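PDB 3P1T: putative histidinol-phosphate aminotransferase from Burkholderia pseudomallei, which is a putative pyridoxal 5'-phosphate-dependent aminotransferase that probably converts histidinol phosphate and 2-oxoglutarate to imidazole-acetol phosphate and glutamate in histidine biosynthesis. Local coordinates for residues N128-V133 and A154-Q159; S89-V94 and A164-I169. One frame throughout, in Å; residues are numbered along the deposited sequence. Where two conformers were deposited one is given.

How the contacts relate
Contact 2 lies at the ends of two strands of the seven-stranded mixed sheet; contact 1 lies between helices beside it. Contact 1 is partly buried, with Leu130 as its one buried touching residue. It joins two helices, 127-130 and 154-163. Contact 2 is a surface contact at the N-terminal ends of strands 92-96 and 166-170, with no buried residue among those that touch. The two are neighbours, their centres about 14 Å apart. Helix 154-163 of contact 1 is followed, after two residues, by strand 166-170 of contact 2. Neither contact has a hydrogen bond across it. In contact 1 a leucine branch meets an amide and an aliphatic chain; in contact 2 a selenomethionine end lies on glycine and lysine carbons.

Contact 1: residues N128-V133 and A154-Q159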
# COMPACT_ATOMS: atom_id res chain seq x y z
N ASN A 128 -12.15 -14.52 -33.40
CA ASN A 128 -11.42 -15.78 -33.53
C ASN A 128 -10.67 -16.10 -32.26
O ASN A 128 -10.66 -17.26 -31.85
CB ASN A 128 -10.44 -15.76 -34.71
CG ASN A 128 -11.11 -15.47 -36.03
OD1 ASN A 128 -12.02 -16.18 -36.47
ND2 ASN A 128 -10.69 -14.39 -36.67
N ASP A 129 -10.06 -15.08 -31.64
CA ASP A 129 -9.35 -15.23 -30.38
C ASP A 129 -10.36 -15.39 -29.23
O ASP A 129 -10.17 -16.22 -28.34
CB ASP A 129 -8.40 -14.04 -30.13
CG ASP A 129 -7.23 -13.92 -31.09
OD1 ASP A 129 -6.74 -14.98 -31.57
OD2 ASP A 129 -6.73 -12.79 -31.27
N LEU A 130 -11.47 -14.63 -29.28
CA LEU A 130 -12.53 -14.64 -28.28
C LEU A 130 -13.20 -16.02 -28.21
O LEU A 130 -13.63 -16.45 -27.15
CB LEU A 130 -13.54 -13.54 -28.63
CG LEU A 130 -14.51 -13.07 -27.57
CD1 LEU A 130 -13.81 -12.71 -26.28
CD2 LEU A 130 -15.32 -11.87 -28.07
N ALA A 131 -13.21 -16.74 -29.33
CA ALA A 131 -13.74 -18.10 -29.45
C ALA A 131 -12.82 -19.13 -28.78
O ALA A 131 -13.27 -20.26 -28.54
CB ALA A 131 -13.93 -18.45 -30.91
N GLN A 132 -11.53 -18.77 -28.50
CA GLN A 132 -10.55 -19.68 -27.90
C GLN A 132 -10.64 -19.63 -26.37
O GLN A 132 -9.97 -20.41 -25.70
CB GLN A 132 -9.12 -19.36 -28.39
CG GLN A 132 -8.87 -19.72 -29.86
CD GLN A 132 -7.47 -19.39 -30.36
OE1 GLN A 132 -6.46 -19.93 -29.89
NE2 GLN A 132 -7.40 -18.56 -31.40
N VAL A 133 -11.49 -18.73 -25.82
CA VAL A 133 -11.69 -18.62 -24.36
C VAL A 133 -12.34 -19.92 -23.86
O VAL A 133 -13.31 -20.36 -24.48
CB VAL A 133 -12.54 -17.36 -24.01
CG1 VAL A 133 -13.03 -17.39 -22.56
CG2 VAL A 133 -11.77 -16.08 -24.30
N ALA A 154 -22.91 -6.22 -25.80
CA ALA A 154 -23.81 -7.16 -25.13
C ALA A 154 -23.44 -8.62 -25.48
O ALA A 154 -23.37 -9.48 -24.59
CB ALA A 154 -25.25 -6.87 -25.51
N GLY A 155 -23.16 -8.84 -26.78
CA GLY A 155 -22.75 -10.11 -27.35
C GLY A 155 -21.41 -10.58 -26.83
O GLY A 155 -21.26 -11.76 -26.51
N GLU A 156 -20.43 -9.67 -26.73
CA GLU A 156 -19.10 -9.98 -26.20
C GLU A 156 -19.20 -10.42 -24.72
O GLU A 156 -18.73 -11.51 -24.39
CB GLU A 156 -18.13 -8.78 -26.35
CG GLU A 156 -17.68 -8.46 -27.78
CD GLU A 156 -16.80 -7.23 -27.94
OE1 GLU A 156 -17.12 -6.18 -27.35
OE2 GLU A 156 -15.85 -7.29 -28.74
N LEU A 157 -19.86 -9.61 -23.87
CA LEU A 157 -20.07 -9.92 -22.45
C LEU A 157 -20.84 -11.23 -22.27
O LEU A 157 -20.47 -12.03 -21.40
CB LEU A 157 -20.80 -8.77 -21.75
CG LEU A 157 -19.94 -7.56 -21.38
CD1 LEU A 157 -20.79 -6.39 -20.96
CD2 LEU A 157 -18.96 -7.90 -20.27
N ASP A 158 -21.88 -11.46 -23.11
CA ASP A 158 -22.70 -12.66 -23.11
C ASP A 158 -21.83 -13.89 -23.41
O ASP A 158 -21.90 -14.86 -22.66
CB ASP A 158 -23.84 -12.52 -24.13
CG ASP A 158 -24.75 -13.72 -24.26
OD1 ASP A 158 -25.17 -14.27 -23.21
OD2 ASP A 158 -25.04 -14.13 -25.41
N GLN A 159 -20.97 -13.81 -24.45
CA GLN A 159 -20.06 -14.87 -24.86
C GLN A 159 -19.03 -15.15 -23.75
O GLN A 159 -18.84 -16.32 -23.41
CB GLN A 159 -19.36 -14.51 -26.16
CG GLN A 159 -18.95 -15.73 -27.00
CD GLN A 159 -18.07 -15.43 -28.19
OE1 GLN A 159 -17.31 -16.29 -28.65
NE2 GLN A 159 -18.11 -14.21 -28.73
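Leu130 and Gln159 make most of this contact. Leu130 has the larger buried area, and one of its branches does the work. Its CD2 methyl lies 3.7 Å from NE2 of Gln159. The branch carbon follows, with Leu130 CG 4.0 Å from Gln159 NE2. Leucine CG stands anti to the backbone N (chi1 -163°), which sends the branches across to helix 154-163. Gln159 reaches back with a long, extended chain. Its chi1 of -152° also swings CG away from the backbone N, and this rotation with the extended chain carries the terminal amide out to Leu130. The two side chains run obliquely to one another.

The amide oxygen passes the backbone of Leu130 and Ala131. Gln159 OE1 lies 4.1 Å from Ala131 CA. It is 4.0 Å from Leu130 O. Neither approach is a hydrogen bond. Residues Leu130 to Val133 form a type I beta turn, with a weak bond from Val133 N to Leu130 O.

Glu156 lies one helical turn before Gln159. It contributes its aliphatic part, with Glu156 CG 4.2 Å from Leu130 CD2. These two chains cross at about a right angle. The carboxylate is engaged away from the leucine: OE1 accepts a hydrogen bond from Ser153 N, the residue just before the helix, and OE2 a weak one from Leu125 N.

Leu130 also packs on Ile117. It thus touches both edge strand 113-117 and helix 154-163. The contact joins helix 127-130 and its turn to helix 154-163 beside the seven-stranded sheet. No hydrogen bond or salt bridge crosses it. Cohesion comes from van der Waals contact between the buried leucine and the partly exposed Gln159 and Glu156.

Contact 2: residues S89-V94 and A164-I169; sequences SSMRFV and AGKLLI
Met91, a selenomethionine introduced as a label, reaches Gly165 and Lys166 just before strand 92-96 begins. Its CB points toward the other segment. The chain then bends at chi3 (86°), which turns the terminal methyl to the glycine. Met91 CE lies 3.9 Å from Gly165 CA and 4.1 Å from the backbone N of Lys166. The selenium sits against the lysine chain, with Met91 SE 3.8 Å from Lys166 CG. The two side chains cross at about a right angle, and the contact is purely van der Waals.

Lys166 starts toward Met91, but its end leaves. A bend at chi2 (-65°) carries the amino group away, and NZ hydrogen-bonds to Asn189 OD1. The lysine thus offers CG to Met91 and its amino group to Asn189.

Here the fold explains the spacing of the segments. Strand 137-142 lies between strands 92-96 and 166-170 in the parallel part of the seven-stranded sheet of this aminotransferase. The two segments are therefore not bonded to each other. Met91 and Gly165 both lie just before their strands, and they meet there with Lys166, the first residue of strand 166-170.

Arg92 opens strand 92-96. Its NH2 makes a salt bridge with Asp137 OD2, and its backbone pairs with Asp136 and Cys138. Phe93 and Val94 continue the strand between its two neighbours: the backbone of Phe93 bonds to Arg113 and Phe115 of strand 113-117, and that of Val94 to Cys138 of strand 137-142.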
# COMPACT_ATOMS: atom_id res chain seq x y z
N SER A 89 -3.98 -19.43 -9.64
CA SER A 89 -2.61 -19.52 -10.16
C SER A 89 -2.42 -20.62 -11.23
O SER A 89 -1.46 -20.53 -12.01
CB SER A 89 -1.60 -19.73 -9.03
OG SER A 89 -1.98 -20.79 -8.17
N SER A 90 -3.33 -21.62 -11.30
CA SER A 90 -3.21 -22.69 -12.30
C SER A 90 -3.94 -22.34 -13.61
O SER A 90 -3.70 -23.00 -14.62
CB SER A 90 -3.76 -24.00 -11.75
OG SER A 90 -2.91 -24.48 -10.73
N MSE A 91 -4.80 -21.32 -13.59
CA MSE A 91 -5.58 -20.93 -14.76
C MSE A 91 -4.73 -20.17 -15.81
O MSE A 91 -3.68 -19.58 -15.49
CB MSE A 91 -6.78 -20.04 -14.35
CG MSE A 91 -7.71 -20.69 -13.31
SE MSE A 91 -9.36 -19.66 -13.02
CE MSE A 91 -10.43 -20.42 -14.43
N ARG A 92 -5.23 -20.14 -17.05
CA ARG A 92 -4.63 -19.37 -18.12
C ARG A 92 -5.26 -18.00 -18.05
O ARG A 92 -6.48 -17.87 -18.04
CB ARG A 92 -4.83 -20.04 -19.48
CG ARG A 92 -4.15 -19.30 -20.62
CD ARG A 92 -4.36 -19.98 -21.95
NE ARG A 92 -5.73 -19.86 -22.47
CZ ARG A 92 -6.07 -20.06 -23.74
NH1 ARG A 92 -5.14 -20.33 -24.65
NH2 ARG A 92 -7.33 -19.93 -24.12
N PHE A 93 -4.43 -16.98 -17.93
CA PHE A 93 -4.92 -15.61 -17.87
C PHE A 93 -5.03 -15.07 -19.29
O PHE A 93 -4.13 -15.26 -20.12
CB PHE A 93 -4.02 -14.76 -16.96
CG PHE A 93 -4.33 -15.08 -15.52
CD1 PHE A 93 -3.82 -16.23 -14.92
CD2 PHE A 93 -5.18 -14.27 -14.77
CE1 PHE A 93 -4.18 -16.57 -13.61
CE2 PHE A 93 -5.50 -14.60 -13.46
CZ PHE A 93 -5.01 -15.76 -12.89
N VAL A 94 -6.20 -14.49 -19.59
CA VAL A 94 -6.54 -13.99 -20.91
C VAL A 94 -6.80 -12.48 -20.84
O VAL A 94 -7.69 -12.03 -20.11
CB VAL A 94 -7.74 -14.77 -21.50
CG1 VAL A 94 -8.22 -14.14 -22.80
CG2 VAL A 94 -7.40 -16.23 -21.71
N ALA A 164 -15.92 -18.20 -20.27
CA ALA A 164 -14.83 -18.09 -19.28
C ALA A 164 -15.08 -18.89 -17.99
O ALA A 164 -16.24 -19.10 -17.61
CB ALA A 164 -14.60 -16.63 -18.90
N GLY A 165 -13.97 -19.27 -17.34
CA GLY A 165 -13.95 -19.92 -16.04
C GLY A 165 -14.19 -18.88 -14.95
O GLY A 165 -15.02 -19.09 -14.07
N LYS A 166 -13.44 -17.75 -15.04
CA LYS A 166 -13.51 -16.55 -14.20
C LYS A 166 -13.45 -15.32 -15.09
O LYS A 166 -12.80 -15.36 -16.14
CB LYS A 166 -12.40 -16.49 -13.13
CG LYS A 166 -12.42 -17.63 -12.13
CD LYS A 166 -13.66 -17.65 -11.25
CE LYS A 166 -13.76 -19.00 -10.59
NZ LYS A 166 -14.98 -19.10 -9.75
N LEU A 167 -14.10 -14.22 -14.67
CA LEU A 167 -14.07 -12.96 -15.42
C LEU A 167 -13.89 -11.77 -14.48
O LEU A 167 -14.63 -11.63 -13.51
CB LEU A 167 -15.36 -12.80 -16.24
CG LEU A 167 -15.48 -11.55 -17.11
CD1 LEU A 167 -14.48 -11.56 -18.26
CD2 LEU A 167 -16.86 -11.42 -17.67
N LEU A 168 -12.88 -10.93 -14.77
CA LEU A 168 -12.64 -9.68 -14.07
C LEU A 168 -12.83 -8.52 -15.05
O LEU A 168 -12.13 -8.46 -16.06
CB LEU A 168 -11.24 -9.62 -13.42
CG LEU A 168 -10.83 -8.24 -12.84
CD1 LEU A 168 -11.73 -7.81 -11.67
CD2 LEU A 168 -9.37 -8.24 -12.42
N ILE A 169 -13.78 -7.62 -14.76
CA ILE A 169 -14.00 -6.45 -15.60
C ILE A 169 -13.45 -5.25 -14.86
O ILE A 169 -13.92 -4.91 -13.79
CB ILE A 169 -15.49 -6.24 -16.02
CG1 ILE A 169 -16.07 -7.50 -16.75
CG2 ILE A 169 -15.67 -4.95 -16.87
CD1 ILE A 169 -15.40 -7.88 -18.13